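Local structure of farnesyl diphosphate phosphatase YisP (Bacillus subtilis subsp. subtilis, 3WE9) at residues D119-Y124 with R176-V181. The protein hydrolyses farnesyl diphosphate to farnesol and diphosphate, a phosphatase activity needed for biofilm formation, although it belongs to the phytoene/squalene synthase family. Sequence-based numbering, arbitrary orientation.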
ATOM      1  N   ASP A 119       6.375 -15.198   8.440  1.00 23.90           N
ATOM      2  CA  ASP A 119       6.758 -15.311   7.031  1.00 26.18           C
ATOM      3  C   ASP A 119       5.546 -15.385   6.116  1.00 25.06           C
ATOM      4  O   ASP A 119       5.568 -14.863   5.003  1.00 25.55           O
ATOM      5  CB  ASP A 119       7.632 -16.550   6.797  1.00 29.19           C
ATOM      6  CG  ASP A 119       9.100 -16.300   7.090  1.00 32.91           C
ATOM      7  OD1 ASP A 119       9.466 -15.140   7.369  1.00 34.11           O
ATOM      8  OD2 ASP A 119       9.891 -17.268   7.032  1.00 35.99           O
ATOM      9  N   GLU A 120       4.488 -16.038   6.579  1.00 23.58           N
ATOM     10  CA  GLU A 120       3.282 -16.155   5.777  1.00 23.53           C
ATOM     11  C   GLU A 120       2.647 -14.776   5.555  1.00 22.46           C
ATOM     12  O   GLU A 120       2.185 -14.464   4.455  1.00 21.75           O
ATOM     13  CB  GLU A 120       2.289 -17.102   6.457  1.00 26.08           C
ATOM     14  CG  GLU A 120       1.114 -17.493   5.580  1.00 30.16           C
ATOM     15  CD  GLU A 120       0.292 -18.628   6.166  1.00 32.18           C
ATOM     16  OE1 GLU A 120      -0.732 -18.997   5.547  1.00 34.08           O
ATOM     17  OE2 GLU A 120       0.666 -19.155   7.238  1.00 30.57           O
ATOM     18  N   LEU A 121       2.620 -13.951   6.601  1.00 18.38           N
ATOM     19  CA  LEU A 121       2.060 -12.607   6.477  1.00 18.21           C
ATOM     20  C   LEU A 121       2.944 -11.769   5.548  1.00 17.17           C
ATOM     21  O   LEU A 121       2.442 -11.039   4.694  1.00 16.74           O
ATOM     22  CB  LEU A 121       1.982 -11.927   7.850  1.00 15.18           C
ATOM     23  CG  LEU A 121       1.490 -10.472   7.851  1.00 16.66           C
ATOM     24  CD1 LEU A 121       0.059 -10.395   7.336  1.00 16.90           C
ATOM     25  CD2 LEU A 121       1.573  -9.910   9.264  1.00 14.78           C
ATOM     26  N   LEU A 122       4.260 -11.882   5.725  1.00 17.98           N
ATOM     27  CA  LEU A 122       5.222 -11.136   4.913  1.00 20.72           C
ATOM     28  C   LEU A 122       5.148 -11.529   3.447  1.00 22.14           C
ATOM     29  O   LEU A 122       5.233 -10.679   2.560  1.00 21.00           O
ATOM     30  CB  LEU A 122       6.650 -11.369   5.423  1.00 22.07           C
ATOM     31  CG  LEU A 122       6.963 -10.866   6.834  1.00 21.88           C
ATOM     32  CD1 LEU A 122       8.411 -11.189   7.197  1.00 21.88           C
ATOM     33  CD2 LEU A 122       6.714  -9.365   6.891  1.00 23.00           C
ATOM     34  N   MET A 123       4.997 -12.824   3.196  1.00 23.44           N
ATOM     35  CA  MET A 123       4.907 -13.330   1.834  1.00 25.28           C
ATOM     36  C   MET A 123       3.651 -12.765   1.191  1.00 25.20           C
ATOM     37  O   MET A 123       3.636 -12.431   0.004  1.00 26.43           O
ATOM     38  CB  MET A 123       4.862 -14.864   1.851  1.00 28.72           C
ATOM     39  CG  MET A 123       4.619 -15.511   0.491  1.00 34.04           C
ATOM     40  SD  MET A 123       5.765 -14.989  -0.802  1.00 40.02           S
ATOM     41  CE  MET A 123       7.310 -15.401  -0.086  1.00 39.23           C
ATOM     42  N   TYR A 124       2.595 -12.646   1.983  1.00 23.24           N
ATOM     43  CA  TYR A 124       1.352 -12.104   1.466  1.00 23.28           C
ATOM     44  C   TYR A 124       1.469 -10.616   1.134  1.00 21.56           C
ATOM     45  O   TYR A 124       0.958 -10.159   0.112  1.00 20.89           O
ATOM     46  CB  TYR A 124       0.221 -12.300   2.460  1.00 25.32           C
ATOM     47  CG  TYR A 124      -1.087 -11.836   1.894  1.00 30.23           C
ATOM     48  CD1 TYR A 124      -1.599 -12.415   0.733  1.00 31.90           C
ATOM     49  CD2 TYR A 124      -1.799 -10.798   2.484  1.00 29.37           C
ATOM     50  CE1 TYR A 124      -2.786 -11.973   0.172  1.00 33.43           C
ATOM     51  CE2 TYR A 124      -2.992 -10.347   1.928  1.00 32.65           C
ATOM     52  CZ  TYR A 124      -3.478 -10.940   0.776  1.00 33.43           C
ATOM     53  OH  TYR A 124      -4.664 -10.516   0.228  1.00 36.23           O
ATOM     54  N   ARG A 176      -5.124 -12.746   9.416  1.00 26.06           N
ATOM     55  CA  ARG A 176      -3.764 -12.467   8.972  1.00 26.47           C
ATOM     56  C   ARG A 176      -2.756 -12.314  10.109  1.00 24.83           C
ATOM     57  O   ARG A 176      -1.550 -12.270   9.862  1.00 23.15           O
ATOM     58  CB  ARG A 176      -3.751 -11.240   8.048  1.00 28.98           C
ATOM     59  CG  ARG A 176      -4.599 -11.449   6.782  1.00 32.11           C
ATOM     60  CD  ARG A 176      -4.398 -10.339   5.751  1.00 36.99           C
ATOM     61  NE  ARG A 176      -5.382 -10.392   4.664  1.00 38.88           N
ATOM     62  CZ  ARG A 176      -5.479 -11.371   3.765  1.00 38.29           C
ATOM     63  NH1 ARG A 176      -4.652 -12.403   3.798  1.00 37.69           N
ATOM     64  NH2 ARG A 176      -6.417 -11.321   2.828  1.00 37.68           N
ATOM     65  N   ILE A 177      -3.238 -12.237  11.350  1.00 21.69           N
ATOM     66  CA  ILE A 177      -2.338 -12.134  12.501  1.00 20.81           C
ATOM     67  C   ILE A 177      -1.662 -13.504  12.676  1.00 20.93           C
ATOM     68  O   ILE A 177      -2.338 -14.517  12.868  1.00 20.45           O
ATOM     69  CB  ILE A 177      -3.101 -11.792  13.795  1.00 21.23           C
ATOM     70  CG1 ILE A 177      -3.848 -10.466  13.618  1.00 18.84           C
ATOM     71  CG2 ILE A 177      -2.126 -11.714  14.969  1.00 20.82           C
ATOM     72  CD1 ILE A 177      -4.867 -10.195  14.697  1.00 25.83           C
ATOM     73  N   PRO A 178      -0.322 -13.544  12.609  1.00 18.82           N
ATOM     74  CA  PRO A 178       0.447 -14.785  12.750  1.00 18.38           C
ATOM     75  C   PRO A 178       0.275 -15.464  14.104  1.00 16.89           C
ATOM     76  O   PRO A 178       0.628 -14.907  15.143  1.00 15.61           O
ATOM     77  CB  PRO A 178       1.883 -14.329  12.509  1.00 18.95           C
ATOM     78  CG  PRO A 178       1.726 -13.127  11.644  1.00 19.16           C
ATOM     79  CD  PRO A 178       0.575 -12.419  12.298  1.00 18.49           C
ATOM     80  N   ARG A 179      -0.264 -16.679  14.084  1.00 17.98           N
ATOM     81  CA  ARG A 179      -0.486 -17.426  15.314  1.00 17.48           C
ATOM     82  C   ARG A 179       0.803 -17.703  16.084  1.00 17.53           C
ATOM     83  O   ARG A 179       0.784 -17.801  17.316  1.00 17.98           O
ATOM     84  CB  ARG A 179      -1.232 -18.732  15.008  1.00 16.82           C
ATOM     85  CG  ARG A 179      -2.758 -18.617  15.128  1.00 19.70           C
ATOM     86  CD  ARG A 179      -3.325 -17.397  14.392  1.00 19.78           C
ATOM     87  NE  ARG A 179      -4.773 -17.304  14.559  1.00 20.93           N
ATOM     88  CZ  ARG A 179      -5.539 -16.356  14.026  1.00 22.71           C
ATOM     89  NH1 ARG A 179      -5.005 -15.388  13.277  1.00 18.75           N
ATOM     90  NH2 ARG A 179      -6.850 -16.380  14.238  1.00 21.49           N
ATOM     91  N   GLN A 180       1.920 -17.834  15.376  1.00 18.03           N
ATOM     92  CA  GLN A 180       3.194 -18.078  16.050  1.00 18.38           C
ATOM     93  C   GLN A 180       3.650 -16.820  16.784  1.00 18.09           C
ATOM     94  O   GLN A 180       4.309 -16.903  17.818  1.00 18.66           O
ATOM     95  CB  GLN A 180       4.273 -18.516  15.056  1.00 22.43           C
ATOM     96  CG  GLN A 180       4.136 -19.954  14.583  1.00 27.13           C
ATOM     97  CD  GLN A 180       4.068 -20.929  15.739  1.00 31.07           C
ATOM     98  OE1 GLN A 180       5.000 -21.027  16.542  1.00 34.43           O
ATOM     99  NE2 GLN A 180       2.957 -21.651  15.838  1.00 32.96           N
ATOM    100  N   VAL A 181       3.308 -15.656  16.244  1.00 17.56           N
ATOM    101  CA  VAL A 181       3.675 -14.405  16.897  1.00 16.25           C
ATOM    102  C   VAL A 181       2.764 -14.240  18.120  1.00 15.98           C
ATOM    103  O   VAL A 181       3.218 -13.856  19.196  1.00 16.35           O
ATOM    104  CB  VAL A 181       3.513 -13.192  15.940  1.00 16.05           C
ATOM    105  CG1 VAL A 181       3.777 -11.892  16.696  1.00 13.20           C
ATOM    106  CG2 VAL A 181       4.497 -13.313  14.775  1.00 15.93           C
TER
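In an all-helical squalene/phytoene synthase fold, the loop that leads into helix 179-185 is laid against the first turns of helix 118-140, where Tyr124, Leu121, Arg176 and Pro178 meet. Arg176 illustrates how an arginine can lie nearly parallel to an aromatic ring, displaced toward its rim. Its guanidinium lies over one face of the Tyr124 ring, the two planes only 13° apart, and the approach is shifted to the CE2 side: NH1 of Arg176 comes within 3.2 Å of Tyr124 CE2, and Arg176 CZ within 3.3 Å of that carbon. With the planes so aligned, the group lies along the ring face and its N-H bonds do not point into it. Arg176 NH2 lies 3.2 Å from Tyr124 OH, yet the angle is too poor for a hydrogen bond. The arginine reaches the ring with its chain extended from CG to NE, while CG of Tyr124, anti to the backbone N (chi1 -176°), carries the ring out from the helix toward the guanidinium.

About one helical turn earlier, Leu121 meets the loop backbone and a proline. Leu121 CD1 is 3.5 Å from Arg176 O, and Leu121 CB packs 4.0 Å from CG of Pro178, the N-cap residue of helix 179-185. Leu161 and Phe164 of helix 145-165 and Ile208 of helix 199-221 also touch Leu121, which is thereby buried among several helices. Beyond the proline, Arg179 folds back on the loop: Arg179 NH1 donates a hydrogen bond to a lone pair of Ile177 O (2.8 Å, N-H...O angle 154°) and also bonds Lys174 O, while NE forms a salt bridge with Glu189.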